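PDB 7A03: M32 carboxypeptidase from Chitinophagaceae bacterium, which probably removes single amino acids from the C-terminal ends of peptides and proteins, as a metal-dependent carboxypeptidase of the M32 family. Local coordinates for residues Ala22-Arg25 / Asn26-Val30; Thr37-Glu41 / Lys42-Phe46; Ser55-Ala58 / His59-Thr63; Asp232-Glu235 / His236-Thr240; Glu289-Ser292 / Leu293-Glu297. One frame throughout, in Å; residues are numbered along the deposited sequence.

Interaction 1 (Ala22-Arg25 / Asn26-Val30)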
loop_
_atom_site.group_PDB
_atom_site.type_symbol
_atom_site.label_atom_id
_atom_site.label_comp_id
_atom_site.label_asym_id
_atom_site.label_seq_id
_atom_site.Cartn_x
_atom_site.Cartn_y
_atom_site.Cartn_z
ATOM N N ALA A 22 9.106 20.351 -2.122
ATOM C CA ALA A 22 9.517 18.962 -2.282
ATOM C C ALA A 22 10.889 18.715 -1.667
ATOM O O ALA A 22 11.139 17.641 -1.111
ATOM C CB ALA A 22 9.512 18.574 -3.764
ATOM N N ASP A 23 11.802 19.686 -1.773
ATOM C CA ASP A 23 13.105 19.543 -1.130
ATOM C C ASP A 23 12.953 19.358 0.371
ATOM O O ASP A 23 13.612 18.493 0.970
ATOM C CB ASP A 23 13.975 20.774 -1.399
ATOM C CG ASP A 23 14.484 20.838 -2.810
ATOM O OD1 ASP A 23 14.430 19.804 -3.519
ATOM O OD2 ASP A 23 14.951 21.914 -3.226
ATOM N N VAL A 24 12.099 20.174 0.998
ATOM C CA VAL A 24 11.863 20.001 2.433
ATOM C C VAL A 24 11.246 18.638 2.730
ATOM O O VAL A 24 11.638 17.955 3.687
ATOM C CB VAL A 24 11.005 21.146 3.000
ATOM C CG1 VAL A 24 10.843 20.963 4.499
ATOM C CG2 VAL A 24 11.648 22.502 2.698
ATOM N N ARG A 25 10.252 18.229 1.937
ATOM C CA ARG A 25 9.572 16.966 2.227
ATOM C C ARG A 25 10.509 15.777 2.039
ATOM O O ARG A 25 10.477 14.815 2.811
ATOM C CB ARG A 25 8.306 16.836 1.376
ATOM C CG ARG A 25 7.254 17.883 1.714
ATOM C CD ARG A 25 5.824 17.402 1.500
ATOM N NE ARG A 25 4.871 18.469 1.812
ATOM C CZ ARG A 25 4.371 18.702 3.025
ATOM N NH1 ARG A 25 4.726 17.941 4.054
ATOM N NH2 ARG A 25 3.513 19.702 3.215
ATOM N N ASN A 26 11.398 15.858 1.055
ATOM C CA ASN A 26 12.355 14.779 0.871
ATOM C C ASN A 26 13.429 14.788 1.953
ATOM O O ASN A 26 13.913 13.720 2.340
ATOM C CB ASN A 26 12.947 14.848 -0.533
ATOM C CG ASN A 26 11.959 14.369 -1.573
ATOM O OD1 ASN A 26 11.379 13.280 -1.432
ATOM N ND2 ASN A 26 11.743 15.170 -2.605
ATOM N N ALA A 27 13.788 15.966 2.485
ATOM C CA ALA A 27 14.671 15.983 3.650
ATOM C C ALA A 27 14.016 15.273 4.825
ATOM O O ALA A 27 14.662 14.502 5.546
ATOM C CB ALA A 27 15.012 17.430 4.030
ATOM N N ILE A 28 12.716 15.517 5.019
ATOM C CA ILE A 28 11.958 14.803 6.042
ATOM C C ILE A 28 12.028 13.297 5.799
ATOM O O ILE A 28 12.231 12.505 6.731
ATOM C CB ILE A 28 10.505 15.310 6.076
ATOM C CG1 ILE A 28 10.450 16.767 6.547
ATOM C CG2 ILE A 28 9.645 14.414 6.939
ATOM C CD1 ILE A 28 9.097 17.413 6.255
ATOM N N ALA A 29 11.868 12.882 4.534
ATOM C CA ALA A 29 11.982 11.466 4.187
ATOM C C ALA A 29 13.352 10.888 4.538
ATOM O O ALA A 29 13.435 9.746 4.999
ATOM C CB ALA A 29 11.633 11.240 2.716
ATOM N N VAL A 30 14.435 11.647 4.314
ATOM C CA VAL A 30 15.770 11.174 4.691
ATOM C C VAL A 30 15.849 10.951 6.201
ATOM O O VAL A 30 16.357 9.921 6.680
ATOM C CB VAL A 30 16.864 12.163 4.223
ATOM C CG1 VAL A 30 18.229 11.694 4.695
ATOM C CG2 VAL A 30 16.872 12.297 2.709
#

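Interaction 2 (Thr37-Glu41 / Lys42-Phe46)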
loop_
_atom_site.group_PDB
_atom_site.type_symbol
_atom_site.label_atom_id
_atom_site.label_comp_id
_atom_site.label_asym_id
_atom_site.label_seq_id
_atom_site.Cartn_x
_atom_site.Cartn_y
_atom_site.Cartn_z
ATOM N N THR A 37 16.572 3.066 10.178
ATOM C CA THR A 37 17.683 2.193 9.803
ATOM C C THR A 37 18.903 2.336 10.695
ATOM O O THR A 37 19.466 1.321 11.124
ATOM C CB THR A 37 18.084 2.438 8.351
ATOM O OG1 THR A 37 18.295 3.842 8.159
ATOM C CG2 THR A 37 16.992 1.953 7.410
ATOM N N TYR A 38 19.363 3.563 10.954
ATOM C CA TYR A 38 20.653 3.768 11.598
ATOM C C TYR A 38 20.613 4.648 12.835
ATOM O O TYR A 38 21.629 4.724 13.541
ATOM C CB TYR A 38 21.683 4.330 10.597
ATOM C CG TYR A 38 22.003 3.294 9.532
ATOM C CD1 TYR A 38 22.728 2.158 9.854
ATOM C CD2 TYR A 38 21.529 3.424 8.233
ATOM C CE1 TYR A 38 23.006 1.186 8.908
ATOM C CE2 TYR A 38 21.801 2.467 7.278
ATOM C CZ TYR A 38 22.537 1.348 7.623
ATOM O OH TYR A 38 22.820 0.369 6.684
ATOM N N LEU A 39 19.491 5.276 13.140
ATOM C CA LEU A 39 19.403 6.197 14.264
ATOM C C LEU A 39 19.775 5.532 15.588
ATOM O O LEU A 39 19.156 4.525 15.966
ATOM C CB LEU A 39 17.957 6.685 14.334
ATOM C CG LEU A 39 17.597 7.520 15.554
ATOM C CD1 LEU A 39 18.263 8.864 15.465
ATOM C CD2 LEU A 39 16.082 7.682 15.673
ATOM N N PRO A 40 20.745 6.066 16.337
ATOM C CA PRO A 40 20.997 5.549 17.689
ATOM C C PRO A 40 19.821 5.848 18.609
ATOM O O PRO A 40 19.156 6.874 18.481
ATOM C CB PRO A 40 22.257 6.309 18.138
ATOM C CG PRO A 40 22.894 6.829 16.844
ATOM C CD PRO A 40 21.717 7.087 15.913
ATOM N N GLU A 41 19.601 4.949 19.572
ATOM C CA GLU A 41 18.375 4.974 20.365
ATOM C C GLU A 41 18.187 6.307 21.090
ATOM O O GLU A 41 17.089 6.893 21.086
ATOM C CB GLU A 41 18.403 3.811 21.358
ATOM C CG GLU A 41 17.302 3.836 22.392
ATOM C CD GLU A 41 17.832 4.148 23.777
ATOM O OE1 GLU A 41 17.364 5.137 24.385
ATOM O OE2 GLU A 41 18.725 3.410 24.249
ATOM N N LYS A 42 19.255 6.821 21.696
ATOM C CA LYS A 42 19.104 8.018 22.508
ATOM C C LYS A 42 18.842 9.263 21.670
ATOM O O LYS A 42 18.462 10.296 22.245
ATOM C CB LYS A 42 20.324 8.232 23.423
ATOM C CG LYS A 42 20.493 7.187 24.535
ATOM C CD LYS A 42 21.690 7.539 25.417
ATOM C CE LYS A 42 21.867 6.563 26.574
ATOM N NZ LYS A 42 23.089 6.930 27.373
ATOM N N GLY A 43 19.001 9.182 20.336
ATOM C CA GLY A 43 18.743 10.293 19.448
ATOM C C GLY A 43 17.300 10.451 19.028
ATOM O O GLY A 43 16.963 11.429 18.346
ATOM N N ALA A 44 16.436 9.528 19.473
ATOM C CA ALA A 44 15.059 9.506 18.975
ATOM C C ALA A 44 14.329 10.821 19.248
ATOM O O ALA A 44 13.637 11.355 18.367
ATOM C CB ALA A 44 14.302 8.359 19.624
ATOM N N GLY A 45 14.460 11.349 20.466
ATOM C CA GLY A 45 13.699 12.540 20.814
ATOM C C GLY A 45 14.073 13.717 19.939
ATOM O O GLY A 45 13.202 14.400 19.365
ATOM N N PHE A 46 15.383 13.939 19.764
ATOM C CA PHE A 46 15.754 15.089 18.958
ATOM C C PHE A 46 15.354 14.860 17.512
ATOM O O PHE A 46 14.965 15.814 16.823
ATOM C CB PHE A 46 17.258 15.374 19.059
ATOM C CG PHE A 46 17.628 16.260 20.211
ATOM C CD1 PHE A 46 17.329 17.607 20.187
ATOM C CD2 PHE A 46 18.258 15.730 21.331
ATOM C CE1 PHE A 46 17.669 18.441 21.243
ATOM C CE2 PHE A 46 18.599 16.544 22.404
ATOM C CZ PHE A 46 18.305 17.915 22.358
#

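Interaction 3 (Ser55-Ala58 / His59-Thr63)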
loop_
_atom_site.group_PDB
_atom_site.type_symbol
_atom_site.label_atom_id
_atom_site.label_comp_id
_atom_site.label_asym_id
_atom_site.label_seq_id
_atom_site.Cartn_x
_atom_site.Cartn_y
_atom_site.Cartn_z
ATOM N N SER A 55 8.402 19.584 9.141
ATOM C CA SER A 55 7.042 19.374 8.662
ATOM C C SER A 55 6.260 20.666 8.755
ATOM O O SER A 55 5.549 21.043 7.805
ATOM C CB SER A 55 6.360 18.254 9.450
ATOM O OG SER A 55 7.038 17.013 9.273
ATOM N N THR A 56 6.458 21.405 9.859
ATOM C CA THR A 56 5.765 22.670 10.010
ATOM C C THR A 56 6.195 23.619 8.912
ATOM O O THR A 56 5.349 24.247 8.263
ATOM C CB THR A 56 6.025 23.254 11.403
ATOM O OG1 THR A 56 5.509 22.362 12.398
ATOM C CG2 THR A 56 5.366 24.608 11.565
ATOM N N ILE A 57 7.503 23.667 8.624
ATOM C CA ILE A 57 7.970 24.554 7.566
ATOM C C ILE A 57 7.337 24.164 6.236
ATOM O O ILE A 57 6.840 25.028 5.497
ATOM C CB ILE A 57 9.510 24.558 7.506
ATOM C CG1 ILE A 57 10.088 25.313 8.709
ATOM C CG2 ILE A 57 10.010 25.141 6.170
ATOM C CD1 ILE A 57 11.577 25.062 8.912
ATOM N N ALA A 58 7.295 22.857 5.935
ATOM C CA ALA A 58 6.732 22.446 4.652
ATOM C C ALA A 58 5.288 22.885 4.564
ATOM O O ALA A 58 4.836 23.378 3.519
ATOM C CB ALA A 58 6.820 20.936 4.478
ATOM N N HIS A 59 4.565 22.758 5.679
ATOM C CA HIS A 59 3.152 23.084 5.662
ATOM C C HIS A 59 2.973 24.578 5.466
ATOM O O HIS A 59 2.108 25.018 4.685
ATOM C CB HIS A 59 2.507 22.604 6.961
ATOM C CG HIS A 59 1.042 22.894 7.051
ATOM N ND1 HIS A 59 0.081 22.048 6.541
ATOM C CD2 HIS A 59 0.376 23.948 7.581
ATOM C CE1 HIS A 59 -1.116 22.566 6.759
ATOM N NE2 HIS A 59 -0.965 23.716 7.388
ATOM N N GLU A 60 3.826 25.376 6.128
ATOM C CA GLU A 60 3.772 26.818 5.928
ATOM C C GLU A 60 3.954 27.147 4.457
ATOM O O GLU A 60 3.227 27.984 3.901
ATOM C CB GLU A 60 4.856 27.511 6.760
ATOM C CG GLU A 60 4.620 27.470 8.261
ATOM C CD GLU A 60 5.837 27.908 9.079
ATOM O OE1 GLU A 60 6.943 28.093 8.510
ATOM O OE2 GLU A 60 5.681 28.075 10.305
ATOM N N LEU A 61 4.884 26.453 3.794
ATOM C CA LEU A 61 5.126 26.768 2.396
ATOM C C LEU A 61 3.932 26.368 1.541
ATOM O O LEU A 61 3.523 27.116 0.642
ATOM C CB LEU A 61 6.421 26.105 1.928
ATOM C CG LEU A 61 7.673 26.681 2.598
ATOM C CD1 LEU A 61 8.877 25.779 2.349
ATOM C CD2 LEU A 61 7.910 28.098 2.073
ATOM N N PHE A 62 3.315 25.228 1.845
ATOM C CA PHE A 62 2.258 24.790 0.950
ATOM C C PHE A 62 0.929 25.484 1.206
ATOM O O PHE A 62 0.012 25.353 0.388
ATOM C CB PHE A 62 2.087 23.274 0.973
ATOM C CG PHE A 62 1.156 22.793 -0.073
ATOM C CD1 PHE A 62 1.440 23.018 -1.410
ATOM C CD2 PHE A 62 -0.033 22.177 0.267
ATOM C CE1 PHE A 62 0.569 22.587 -2.396
ATOM C CE2 PHE A 62 -0.908 21.755 -0.708
ATOM C CZ PHE A 62 -0.606 21.959 -2.040
ATOM N N THR A 63 0.805 26.233 2.297
ATOM C CA THR A 63 -0.398 27.010 2.567
ATOM C C THR A 63 -0.188 28.493 2.305
ATOM O O THR A 63 -1.085 29.295 2.588
ATOM C CB THR A 63 -0.876 26.791 4.010
ATOM O OG1 THR A 63 0.175 27.148 4.926
ATOM C CG2 THR A 63 -1.302 25.349 4.230
#

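Interaction 4 (Asp232-Glu235 / His236-Thr240)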
loop_
_atom_site.group_PDB
_atom_site.type_symbol
_atom_site.label_atom_id
_atom_site.label_comp_id
_atom_site.label_asym_id
_atom_site.label_seq_id
_atom_site.Cartn_x
_atom_site.Cartn_y
_atom_site.Cartn_z
ATOM N N ASP A 232 18.527 -1.735 2.903
ATOM C CA ASP A 232 18.994 -1.823 4.278
ATOM C C ASP A 232 17.989 -2.648 5.069
ATOM O O ASP A 232 16.910 -2.990 4.574
ATOM C CB ASP A 232 19.182 -0.425 4.899
ATOM C CG ASP A 232 20.264 0.372 4.198
ATOM O OD1 ASP A 232 21.455 0.162 4.539
ATOM O OD2 ASP A 232 19.941 1.162 3.280
ATOM N N ILE A 233 18.366 -3.025 6.273
ATOM C CA ILE A 233 17.479 -3.749 7.187
ATOM C C ILE A 233 16.670 -2.752 8.006
ATOM O O ILE A 233 17.203 -1.745 8.495
ATOM C CB ILE A 233 18.293 -4.674 8.116
ATOM C CG1 ILE A 233 19.047 -5.733 7.315
ATOM C CG2 ILE A 233 17.381 -5.328 9.157
ATOM C CD1 ILE A 233 18.156 -6.850 6.754
ATOM N N SER A 234 15.374 -3.019 8.167
ATOM C CA SER A 234 14.553 -2.282 9.116
ATOM C C SER A 234 13.529 -3.225 9.739
ATOM O O SER A 234 13.378 -4.374 9.309
ATOM C CB SER A 234 13.925 -1.038 8.466
ATOM O OG SER A 234 12.746 -1.375 7.762
ATOM N N GLU A 235 12.811 -2.735 10.762
ATOM C CA GLU A 235 11.873 -3.611 11.464
ATOM C C GLU A 235 10.670 -3.959 10.591
ATOM O O GLU A 235 10.171 -5.088 10.647
ATOM C CB GLU A 235 11.425 -3.035 12.814
ATOM C CG GLU A 235 10.507 -3.899 13.649
ATOM C CD GLU A 235 10.159 -3.271 14.980
ATOM O OE1 GLU A 235 10.595 -2.135 15.262
ATOM O OE2 GLU A 235 9.441 -3.915 15.754
ATOM N N HIS A 236 10.209 -3.019 9.774
ATOM C CA HIS A 236 9.059 -3.217 8.896
ATOM C C HIS A 236 9.468 -2.789 7.496
ATOM O O HIS A 236 9.750 -1.594 7.272
ATOM C CB HIS A 236 7.867 -2.395 9.373
ATOM C CG HIS A 236 7.398 -2.769 10.740
ATOM N ND1 HIS A 236 7.680 -2.013 11.858
ATOM C CD2 HIS A 236 6.695 -3.842 11.176
ATOM C CE1 HIS A 236 7.156 -2.595 12.923
ATOM N NE2 HIS A 236 6.546 -3.701 12.535
ATOM N N PRO A 237 9.527 -3.706 6.542
ATOM C CA PRO A 237 9.947 -3.342 5.186
ATOM C C PRO A 237 9.143 -2.186 4.608
ATOM O O PRO A 237 7.923 -2.093 4.775
ATOM C CB PRO A 237 9.715 -4.630 4.396
ATOM C CG PRO A 237 9.926 -5.720 5.414
ATOM C CD PRO A 237 9.387 -5.164 6.717
ATOM N N PHE A 238 9.834 -1.311 3.894
ATOM C CA PHE A 238 9.187 -0.187 3.233
ATOM C C PHE A 238 10.047 0.282 2.069
ATOM O O PHE A 238 11.195 -0.134 1.905
ATOM C CB PHE A 238 8.887 0.978 4.204
ATOM C CG PHE A 238 10.120 1.681 4.748
ATOM C CD1 PHE A 238 10.750 1.220 5.895
ATOM C CD2 PHE A 238 10.632 2.789 4.114
ATOM C CE1 PHE A 238 11.879 1.860 6.423
ATOM C CE2 PHE A 238 11.754 3.448 4.634
ATOM C CZ PHE A 238 12.382 2.967 5.785
ATOM N N THR A 239 9.455 1.160 1.260
ATOM C CA THR A 239 10.115 1.838 0.160
ATOM C C THR A 239 9.963 3.335 0.390
ATOM O O THR A 239 8.887 3.805 0.777
ATOM C CB THR A 239 9.460 1.440 -1.183
ATOM O OG1 THR A 239 9.661 0.044 -1.408
ATOM C CG2 THR A 239 10.072 2.203 -2.346
ATOM N N THR A 240 11.042 4.091 0.164
ATOM C CA THR A 240 10.998 5.541 0.279
ATOM C C THR A 240 11.818 6.147 -0.843
ATOM O O THR A 240 12.893 5.645 -1.191
ATOM C CB THR A 240 11.506 6.018 1.650
ATOM O OG1 THR A 240 11.243 7.427 1.803
ATOM C CG2 THR A 240 13.013 5.770 1.816
HETATM O O HOH W 1 10.941 -0.145 9.494
#

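Interaction 5 (Glu289-Ser292 / Leu293-Glu297)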
loop_
_atom_site.group_PDB
_atom_site.type_symbol
_atom_site.label_atom_id
_atom_site.label_comp_id
_atom_site.label_asym_id
_atom_site.label_seq_id
_atom_site.Cartn_x
_atom_site.Cartn_y
_atom_site.Cartn_z
ATOM N N GLU A 289 4.490 12.460 -9.197
ATOM C CA GLU A 289 4.162 11.686 -8.006
ATOM C C GLU A 289 3.365 10.443 -8.394
ATOM O O GLU A 289 2.639 10.446 -9.387
ATOM C CB GLU A 289 3.306 12.526 -7.035
ATOM C CG GLU A 289 4.007 13.776 -6.518
ATOM C CD GLU A 289 3.078 14.747 -5.782
ATOM O OE1 GLU A 289 1.853 14.506 -5.763
ATOM O OE2 GLU A 289 3.585 15.748 -5.207
ATOM N N ALA A 290 3.502 9.381 -7.598
ATOM C CA ALA A 290 2.705 8.178 -7.816
ATOM C C ALA A 290 1.223 8.530 -7.901
ATOM O O ALA A 290 0.743 9.434 -7.210
ATOM C CB ALA A 290 2.910 7.204 -6.659
ATOM N N ALA A 291 0.491 7.789 -8.749
ATOM C CA ALA A 291 -0.887 8.147 -9.086
ATOM C C ALA A 291 -1.814 8.073 -7.879
ATOM O O ALA A 291 -2.741 8.887 -7.757
ATOM C CB ALA A 291 -1.409 7.275 -10.230
ATOM N N SER A 292 -1.594 7.107 -6.987
ATOM C CA SER A 292 -2.453 6.909 -5.820
ATOM C C SER A 292 -1.875 5.764 -5.005
ATOM O O SER A 292 -1.014 5.012 -5.480
ATOM C CB SER A 292 -3.887 6.551 -6.198
ATOM O OG SER A 292 -3.973 5.169 -6.523
ATOM N N LEU A 293 -2.372 5.626 -3.767
ATOM C CA LEU A 293 -1.953 4.520 -2.911
ATOM C C LEU A 293 -2.345 3.186 -3.523
ATOM O O LEU A 293 -1.578 2.219 -3.467
ATOM C CB LEU A 293 -2.595 4.637 -1.526
ATOM C CG LEU A 293 -2.011 5.613 -0.504
ATOM C CD1 LEU A 293 -2.881 5.583 0.748
ATOM C CD2 LEU A 293 -0.583 5.254 -0.160
ATOM N N GLY A 294 -3.539 3.118 -4.107
ATOM C CA GLY A 294 -3.965 1.886 -4.757
ATOM C C GLY A 294 -3.087 1.493 -5.932
ATOM O O GLY A 294 -2.727 0.326 -6.082
ATOM N N ILE A 295 -2.724 2.455 -6.777
ATOM C CA ILE A 295 -1.829 2.134 -7.888
ATOM C C ILE A 295 -0.442 1.738 -7.364
ATOM O O ILE A 295 0.190 0.796 -7.861
ATOM C CB ILE A 295 -1.802 3.287 -8.917
ATOM C CG1 ILE A 295 -3.195 3.515 -9.544
ATOM C CG2 ILE A 295 -0.722 3.037 -9.984
ATOM C CD1 ILE A 295 -3.767 2.290 -10.287
ATOM N N HIS A 296 0.046 2.415 -6.324
ATOM C CA HIS A 296 1.327 1.992 -5.772
ATOM C C HIS A 296 1.249 0.551 -5.253
ATOM O O HIS A 296 2.138 -0.287 -5.518
ATOM C CB HIS A 296 1.752 2.961 -4.668
ATOM C CG HIS A 296 3.205 3.305 -4.710
ATOM N ND1 HIS A 296 4.192 2.367 -4.927
ATOM C CD2 HIS A 296 3.832 4.498 -4.608
ATOM C CE1 HIS A 296 5.371 2.971 -4.942
ATOM N NE2 HIS A 296 5.178 4.263 -4.752
ATOM N N GLU A 297 0.163 0.234 -4.536
ATOM C CA GLU A 297 0.004 -1.116 -4.029
ATOM C C GLU A 297 -0.132 -2.129 -5.167
ATOM O O GLU A 297 0.317 -3.269 -5.027
ATOM C CB GLU A 297 -1.177 -1.171 -3.048
ATOM C CG GLU A 297 -1.341 -2.510 -2.341
ATOM C CD GLU A 297 -0.370 -2.678 -1.175
ATOM O OE1 GLU A 297 0.451 -1.772 -0.936
ATOM O OE2 GLU A 297 -0.436 -3.719 -0.496
#

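Interaction 1 (Ala22-Arg25 / Asn26-Val30)
The amide of N26 donates to the carbonyl of A22, with 2.8 Å between N26 N and A22 O and 158° at the hydrogen. The side chain of N26 bends back over the same carbonyl: CG sits beside the residue's own backbone N (chi1 -75°), a rotation that carries the amide group toward the preceding turn. N26 CG therefore lies 3.4 Å from A22 O. The nitrogen ND2 has its clear partner in the hydroxyl of Y283, which also bonds to D23 OD1, so one tyrosine ties together two polar side chains of adjacent turns.

This is a run of regular alpha-helix within helix 9-37, each carbonyl of 22-25 accepting from the amide four residues on. The A29 N to R25 O bond measures 2.9 Å, and I28 N to V24 O is 3.0 Å. Apolar side chains meet more loosely. CD1 of I28 approaches CG1 of V24 at 4.3 Å, while its CG1, turned to the side of the backbone N (chi1 -66°), packs 3.3 Å from V24 O. A27 sets its methyl against the same carbonyl, with CB 3.4 Å from V24 O. Helix 44-62 lies against V24, R25 and I28, whereas A22 rests on Y283 and A29 on F242, two loop residues.

Interaction 2 (Thr37-Glu41 / Lys42-Phe46)
L39 reaches forward onto the backbone of G43 and A44, in the connection that turns the chain from helix 9-37 into helix 44-62. With CG anti to the backbone N (chi1 172°), its two methyls spread over the coming turn: CD2 comes to 3.9 Å from A44 CA, and CD1 to 4.0 Å from G43 C. This small apolar contact fits against G43, where the main chain itself offers the surface.

P40 follows with its carbonyl, which accepts from G43 N at 3.0 Å (P40 O to G43 N). E41 repeats the pattern one residue later, and A44 N lies 3.2 Å from E41 O. Two overlapping type I turns result, as the backbone angles of E41, K42 and G43 confirm, and they wind the chain directly into the helix. The methyl of A44 sits beside the second carbonyl, CB lying 3.5 Å from E41 O.

E41 and K42 are surface residues whose charges do not pair, E41 OE2 being 6.4 Å from K42 NZ. The carboxylate instead meets the aliphatic root of the extended lysine, with E41 OE1 3.7 Å from K42 CG.

Interaction 3 (Ser55-Ala58 / His59-Thr63)
I57 and L61, one helical turn apart, lie side by side and point the same way, with I57 CG2 4.0 Å from L61 CD1. I57 touches through CG2, the branch that stands anti to its backbone N; L61 turns CG beside its own N (chi1 -67°), which lays that carbon over the carbonyl one turn back, 3.4 Å from I57 O. The close-packed face belongs to buried A58 with S55 and L61, and I57 stays at its margin. Helix 9-37 lies over this face, with R25 against A58, I28 against S55, and K20 and I21 against L61, while F62 reaches toward D94, Y95 and N98 of helix 82-100. Beneath the side chains, each carbonyl from S55 to A58 accepts from the amide four residues later, E60 N to T56 O measuring 2.9 Å.

The solvent side, with T56, H59 and E60 exposed, is looser and more polar. T56 offers E60 its methyl, CG2 standing 3.7 Å from E60 OE2; the threonine hydroxyl is engaged with T52 O in the previous turn. At the last turn T63 doubles back on H59. Its methyl CG2 packs 3.5 Å above one face of the imidazole, offset toward the rim, and its hydroxyl bonds to the backbone, T63 OG1 lying 2.9 Å from H59 O. T63 N reaches the same oxygen at 3.0 Å (T63 N to H59 O).

Where helix 44-62 ends, then, the H59 carbonyl is held by two donors of a single residue, one main-chain and one side-chain, which would together satisfy it.

Interaction 4 (Asp232-Glu235 / His236-Thr240)
S234 and F238 both carry their first side-chain atom between the backbone N and the carbonyl carbon, at chi1 83° and 67°, and these rotations bring serine hydroxyl and phenyl ring together across the loop. S234 OG meets the ring obliquely, 3.6 Å from F238 CE1. A water then closes the turn: it lies 2.8 Å from S234 OG and accepts from H236 N at 3.0 Å (water O to H236 N). The serine hydroxyl is further held by T250 OG1 of strand 247-251, and T250 OG1 also takes the amide of F238, so T250 links the two arms of the loop.

E235 and H236 run side by side at the exposed tip. The glutamate chain is extended, and its CG sits over one imidazole face as a CH-pi contact, 4.0 Å from E235 CG to the ring centroid. The carboxylate plane is only 17° from that of the ring.

The loop joins the two outer strands of a three-stranded mixed sheet, 229-233 and 239-241, passing by the central strand 247-251. P237 touches E268, and T239 OG1 bonds to E268 OE1. The glutamate belongs to an HExxH sequence on helix 258-277, so this edge strand borders what is probably the metallopeptidase active site.

Interaction 5 (Glu289-Ser292 / Leu293-Glu297)
S292 is the N-cap of helix 293-307, its side chain and carbonyl both taking amides of the first turn. S292 OG accepts from I295 N at 3.0 Å (OG to N), and the bond is nearly straight, 172° at the hydrogen. A chi1 of 80° folds the hydroxyl over the helix start and sets it against the isoleucine, 3.5 Å from S292 OG to I295 CG1. The carbonyl opens the regular helical pattern, with S292 O 2.9 Å from H296 N.

Two alanines ahead of the cap complete this shell. A291 packs against the helix through methyl and branch carbon, its CB 4.2 Å from I295 CB. A290 approaches the imidazole of H296 obliquely, its CB 3.5 Å from H296 CD2.

Further out, the carboxylate of E165 spans the helix start, one oxygen bonded to S292 OG and the other to G294 N; its negative charge would probably suit the positive end of the helix dipole. H296 is set by helix 258-277: its NE2 bonds to E275 OE2, and its ring meets those of H271 and Y274 at steep angles. H271 is the second histidine of an HExxH sequence, and E297, which touches it, is consistent with the metal-binding glutamate of M32 relatives, though no metal is bound to the histidines here. The backbone of E297 is tied into the first turn, E297 N lying 2.8 Å from L293 O.

In the fold
Interactions 1 and 3 lie on two successive helices that pack together, their centres 12 Å apart: R25 CZ lies 3.6 Å from A58 CB, and I28 CD1 3.7 Å from S55 OG. Interaction 2 is the turn between those helices, about 11 Å from interaction 3 at the nearest atoms. Interaction 4 meets interaction 1 where A29 CB comes to 3.9 Å from T240 OG1, and interaction 2 where Y38 OH, 2.6 Å from D232 OD1, probably makes a hydrogen bond. Interactions 4 and 5, about 5 Å apart at the nearest atoms, both touch the HExxH residues of helix 258-277, the presumed catalytic centre, whereas interaction 3 lies peripherally, 23 Å from interaction 5 between centres.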